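Local coordinates for hypothetical protein Atu2684 (Agrobacterium tumefaciens, PDB 2AXO), which is of unknown function but has a thioredoxin-like domain with a CXXC disulfide, which is consistent with a thiol-disulfide redox role, at residues V45-T50 against V74-H79; A63-I68 against S198-V203. One frame throughout, in Å; residues are numbered along the deposited sequence.

In the fold
From the N terminus, strand 45-50 leads through the C54-C57 disulfide into helix 58-70 and back along strand 74-79. Interaction 1 closes this short loop, a beta-alpha-beta unit, by pairing its two strands. The helix supplies one partner of interaction 2, segment 63-68, whose other partner, 198-203, comes more than 120 residues later. The two contacts therefore cross along the chain. They also touch in space, their centres about 8 Å apart: G75 and S77 offer carbonyl groups to H201 and V203 in probable hydrogen bonds. Together they tie both the helix and the outer strand of the mixed sheet to strand 196-212 of a separate antiparallel sheet.

Interaction 1: V45-T50 against V74-H79; sequences VVELFT and VGLSYH
E47 and Y78 each carry CG anti to the carbonyl carbon (chi1 -67° for E47), and the extended glutamate chain beyond CG brings its carboxylate across to the tyrosine hydroxyl. The resulting bond, Y78 OH to E47 OE2, is short at 2.7 Å but weak. On the way the aliphatic part of E47 passes along the tyrosine, with CG 3.7 Å from CE1 of Y78. R100 forms a salt bridge with E47 OE2, and Y104 makes a weak bond to OE1, so both carboxylate oxygens have partners.

F49 takes the same first torsion as Y78, and the two rings stand side by side. Their planes are nearly parallel, but they are slid so far that they hardly overlap, with centroids 5.0 Å apart. F49 CD2 instead packs on Y78 CB at 3.6 Å.

On the other face of the sheet, the methyl of T50 does two jobs: CG2 sits over the centre of the H79 ring, 4.2 Å from the centroid, in a CH-pi contact, and lies 3.3 Å from S77 OG. T50 OG1 turns elsewhere, to D61.

Between these two layers of side chains the strands are paired in parallel register from V45 with V74 to T50 with H79. Five backbone hydrogen bonds join them. That from Y78 N to L48 O is almost straight, at 2.7 Å, whereas T50 N to Y78 O, at 3.1 Å, is the longest of the five. The strand axes cross at -21°.

Strand 45-50, helix 58-70 and strand 74-79 make up a beta-alpha-beta unit, and with C54 and C57 joined in a disulfide just before the helix, the design is that of a thioredoxin-like fold.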
# COMPACT_ATOMS: atom_id res chain seq x y z
N VAL A 45 -19.74 10.88 -7.49
CA VAL A 45 -18.35 11.16 -7.18
C VAL A 45 -17.42 10.07 -7.72
O VAL A 45 -17.67 8.88 -7.54
CB VAL A 45 -18.15 11.27 -5.65
CG1 VAL A 45 -16.67 11.48 -5.33
CG2 VAL A 45 -18.98 12.42 -5.11
N VAL A 46 -16.36 10.50 -8.40
CA VAL A 46 -15.38 9.57 -8.95
C VAL A 46 -14.00 9.90 -8.39
O VAL A 46 -13.44 10.95 -8.69
CB VAL A 46 -15.34 9.64 -10.49
CG1 VAL A 46 -14.24 8.73 -11.03
CG2 VAL A 46 -16.69 9.22 -11.06
N GLU A 47 -13.48 9.00 -7.56
CA GLU A 47 -12.17 9.18 -6.95
C GLU A 47 -11.21 8.18 -7.56
O GLU A 47 -11.33 6.98 -7.35
CB GLU A 47 -12.26 8.96 -5.45
CG GLU A 47 -13.06 10.03 -4.75
CD GLU A 47 -13.26 9.73 -3.28
OE1 GLU A 47 -14.03 8.79 -2.97
OE2 GLU A 47 -12.64 10.42 -2.45
N LEU A 48 -10.26 8.70 -8.33
CA LEU A 48 -9.28 7.86 -9.00
C LEU A 48 -7.95 7.80 -8.27
O LEU A 48 -7.37 8.83 -7.92
CB LEU A 48 -9.04 8.40 -10.41
CG LEU A 48 -7.90 7.80 -11.22
CD1 LEU A 48 -8.27 6.40 -11.68
CD2 LEU A 48 -7.61 8.70 -12.42
N PHE A 49 -7.48 6.58 -8.02
CA PHE A 49 -6.18 6.39 -7.39
C PHE A 49 -5.27 6.01 -8.54
O PHE A 49 -5.51 5.04 -9.26
CB PHE A 49 -6.27 5.30 -6.31
CG PHE A 49 -7.13 5.70 -5.16
CD1 PHE A 49 -8.52 5.55 -5.23
CD2 PHE A 49 -6.58 6.36 -4.06
CE1 PHE A 49 -9.34 6.05 -4.22
CE2 PHE A 49 -7.40 6.86 -3.05
CZ PHE A 49 -8.78 6.72 -3.13
N THR A 50 -4.23 6.81 -8.72
CA THR A 50 -3.31 6.65 -9.83
C THR A 50 -1.90 7.05 -9.42
O THR A 50 -1.63 7.28 -8.25
CB THR A 50 -3.79 7.55 -11.00
OG1 THR A 50 -2.90 7.45 -12.11
CG2 THR A 50 -3.86 9.01 -10.53
N VAL A 74 -18.18 14.83 -9.68
CA VAL A 74 -17.18 15.45 -8.82
C VAL A 74 -16.01 14.51 -8.99
O VAL A 74 -16.04 13.38 -8.50
CB VAL A 74 -17.63 15.47 -7.34
CG1 VAL A 74 -16.44 15.80 -6.44
CG2 VAL A 74 -18.74 16.50 -7.15
N GLY A 75 -14.98 14.95 -9.72
CA GLY A 75 -13.83 14.11 -9.97
C GLY A 75 -12.59 14.49 -9.20
O GLY A 75 -12.23 15.66 -9.10
N LEU A 76 -11.94 13.48 -8.64
CA LEU A 76 -10.73 13.68 -7.86
C LEU A 76 -9.67 12.66 -8.22
O LEU A 76 -9.98 11.50 -8.47
CB LEU A 76 -11.05 13.54 -6.38
CG LEU A 76 -12.01 14.58 -5.81
CD1 LEU A 76 -12.51 14.11 -4.47
CD2 LEU A 76 -11.31 15.93 -5.69
N SER A 77 -8.42 13.10 -8.22
CA SER A 77 -7.31 12.21 -8.50
C SER A 77 -6.40 12.14 -7.28
O SER A 77 -5.91 13.17 -6.80
CB SER A 77 -6.51 12.73 -9.70
OG SER A 77 -5.40 11.90 -9.94
N TYR A 78 -6.20 10.93 -6.76
CA TYR A 78 -5.33 10.72 -5.61
C TYR A 78 -4.08 9.96 -6.03
O TYR A 78 -4.14 8.75 -6.27
CB TYR A 78 -6.03 9.89 -4.52
CG TYR A 78 -7.24 10.53 -3.89
CD1 TYR A 78 -8.49 10.43 -4.49
CD2 TYR A 78 -7.14 11.21 -2.68
CE1 TYR A 78 -9.62 10.99 -3.90
CE2 TYR A 78 -8.26 11.78 -2.08
CZ TYR A 78 -9.49 11.67 -2.70
OH TYR A 78 -10.60 12.23 -2.12
N HIS A 79 -2.95 10.65 -6.10
CA HIS A 79 -1.71 9.98 -6.48
C HIS A 79 -1.18 9.17 -5.30
O HIS A 79 -0.93 9.71 -4.23
CB HIS A 79 -0.66 11.01 -6.92
CG HIS A 79 -0.94 11.61 -8.27
ND1 HIS A 79 -2.01 12.43 -8.51
CD2 HIS A 79 -0.28 11.49 -9.44
CE1 HIS A 79 -2.00 12.80 -9.78
NE2 HIS A 79 -0.96 12.24 -10.37

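Interaction 2: A63-I68 against S198-V203; sequences ALRKMI and SYWHSV
I68 and H201 meet from opposite directions in the first of two CH-pi contacts. The methyl CD1 of I68 comes down over one face of the imidazole, 3.7 Å from its centroid and displaced toward the rim on the CG and ND1 side, while CG2 lies over the same face nearer the other end of the ring, 3.6 Å from NE2 of H201. The ring is therefore met by both branches of the isoleucine. In the second contact R65 crosses W200: its CG lies over a face of the five-membered ring, 4.1 Å from the centroid, and the next carbon, CD, approaches W200 NE1 to 3.4 Å. With R65 CG trans to the backbone N (chi1 -177°), the aliphatic chain runs past the indole before bending at chi3, and it is methylene carbons, not the guanidinium, that touch the ring.

Purely apolar contact is slighter: I68 CD1 also reaches W200 CB at 4.1 Å. A looser van der Waals approach brings L64 CD2 to 4.3 Å from the backbone W200 O.

Polar bonding lies outside this pair of segments. Both imidazole nitrogens are occupied, ND1 by the carbonyl of G75 and NE2 by R181, which fixes the rotation of the ring that I68 covers; F179 stacks on the same imidazole.

At H201 the chain turns a corner; H201 bonds through its backbone to R181 of strand 172-186 and to S77, S202 to T180, and V203 to S77. Helix 58-70 packs its L64 and I68 side against this corner, while A63 and M67, a selenomethionine, meet helix 131-143.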
# COMPACT_ATOMS: atom_id res chain seq x y z
N ALA A 63 -9.54 9.37 -18.84
CA ALA A 63 -10.94 9.15 -18.56
C ALA A 63 -11.43 10.22 -17.58
O ALA A 63 -12.44 10.89 -17.83
CB ALA A 63 -11.15 7.76 -17.95
N LEU A 64 -10.71 10.38 -16.48
CA LEU A 64 -11.09 11.37 -15.47
C LEU A 64 -11.10 12.78 -16.03
O LEU A 64 -12.02 13.56 -15.77
CB LEU A 64 -10.13 11.30 -14.28
CG LEU A 64 -10.47 12.21 -13.09
CD1 LEU A 64 -11.78 11.76 -12.43
CD2 LEU A 64 -9.33 12.16 -12.09
N ARG A 65 -10.07 13.12 -16.80
CA ARG A 65 -9.98 14.45 -17.38
C ARG A 65 -11.23 14.77 -18.20
O ARG A 65 -11.74 15.89 -18.16
CB ARG A 65 -8.72 14.56 -18.24
CG ARG A 65 -8.49 15.94 -18.84
CD ARG A 65 -7.11 16.01 -19.48
NE ARG A 65 -6.87 14.86 -20.35
CZ ARG A 65 -5.77 14.69 -21.08
NH1 ARG A 65 -4.80 15.59 -21.06
NH2 ARG A 65 -5.65 13.60 -21.83
N LYS A 66 -11.71 13.77 -18.94
CA LYS A 66 -12.90 13.93 -19.78
C LYS A 66 -14.17 14.14 -18.96
O LYS A 66 -15.03 14.94 -19.32
CB LYS A 66 -13.06 12.71 -20.70
CG LYS A 66 -11.99 12.66 -21.79
CD LYS A 66 -12.24 11.58 -22.85
CE LYS A 66 -12.08 10.19 -22.28
NZ LYS A 66 -11.97 9.16 -23.37
N MSE A 67 -14.28 13.41 -17.85
CA MSE A 67 -15.43 13.55 -16.98
C MSE A 67 -15.39 14.91 -16.27
O MSE A 67 -16.42 15.56 -16.10
CB MSE A 67 -15.45 12.40 -15.97
CG MSE A 67 -15.67 11.03 -16.61
SE MSE A 67 -15.77 9.62 -15.29
CE MSE A 67 -13.89 9.44 -14.93
N ILE A 68 -14.20 15.34 -15.86
CA ILE A 68 -14.04 16.64 -15.20
C ILE A 68 -14.38 17.74 -16.20
O ILE A 68 -14.99 18.75 -15.84
CB ILE A 68 -12.58 16.84 -14.69
CG1 ILE A 68 -12.34 15.97 -13.45
CG2 ILE A 68 -12.33 18.31 -14.35
CD1 ILE A 68 -10.90 15.96 -12.99
N SER A 198 0.27 16.03 -17.98
CA SER A 198 -0.65 16.83 -17.19
C SER A 198 -1.64 15.99 -16.39
O SER A 198 -2.20 15.02 -16.91
CB SER A 198 -1.41 17.80 -18.10
OG SER A 198 -2.46 18.43 -17.40
N TYR A 199 -1.84 16.37 -15.14
CA TYR A 199 -2.77 15.68 -14.25
C TYR A 199 -3.78 16.70 -13.74
O TYR A 199 -3.43 17.86 -13.53
CB TYR A 199 -2.02 15.05 -13.07
CG TYR A 199 -1.18 13.86 -13.48
CD1 TYR A 199 -1.76 12.61 -13.65
CD2 TYR A 199 0.18 14.00 -13.71
CE1 TYR A 199 -1.00 11.52 -14.05
CE2 TYR A 199 0.96 12.91 -14.11
CZ TYR A 199 0.36 11.68 -14.28
OH TYR A 199 1.12 10.61 -14.67
N TRP A 200 -5.02 16.27 -13.56
CA TRP A 200 -6.08 17.16 -13.11
C TRP A 200 -6.70 16.75 -11.78
O TRP A 200 -6.83 15.56 -11.50
CB TRP A 200 -7.18 17.25 -14.17
CG TRP A 200 -6.73 17.91 -15.44
CD1 TRP A 200 -5.92 17.37 -16.40
CD2 TRP A 200 -7.01 19.25 -15.85
NE1 TRP A 200 -5.67 18.31 -17.38
CE2 TRP A 200 -6.33 19.46 -17.07
CE3 TRP A 200 -7.77 20.29 -15.30
CZ2 TRP A 200 -6.38 20.69 -17.74
CZ3 TRP A 200 -7.82 21.50 -15.98
CH2 TRP A 200 -7.13 21.69 -17.19
N HIS A 201 -7.07 17.75 -10.99
CA HIS A 201 -7.68 17.56 -9.68
C HIS A 201 -6.89 16.64 -8.75
O HIS A 201 -7.46 15.81 -8.04
CB HIS A 201 -9.13 17.08 -9.86
CG HIS A 201 -10.05 18.12 -10.42
ND1 HIS A 201 -11.42 18.07 -10.29
CD2 HIS A 201 -9.78 19.27 -11.09
CE1 HIS A 201 -11.96 19.14 -10.84
NE2 HIS A 201 -10.99 19.88 -11.34
N SER A 202 -5.57 16.81 -8.76
CA SER A 202 -4.66 16.04 -7.93
C SER A 202 -4.77 16.50 -6.48
O SER A 202 -4.37 17.62 -6.13
CB SER A 202 -3.22 16.21 -8.42
OG SER A 202 -3.05 15.68 -9.72
N VAL A 203 -5.32 15.63 -5.64
CA VAL A 203 -5.51 15.93 -4.22
C VAL A 203 -4.20 15.94 -3.44
O VAL A 203 -3.42 14.99 -3.52
CB VAL A 203 -6.48 14.90 -3.60
CG1 VAL A 203 -6.66 15.17 -2.11
CG2 VAL A 203 -7.83 14.97 -4.31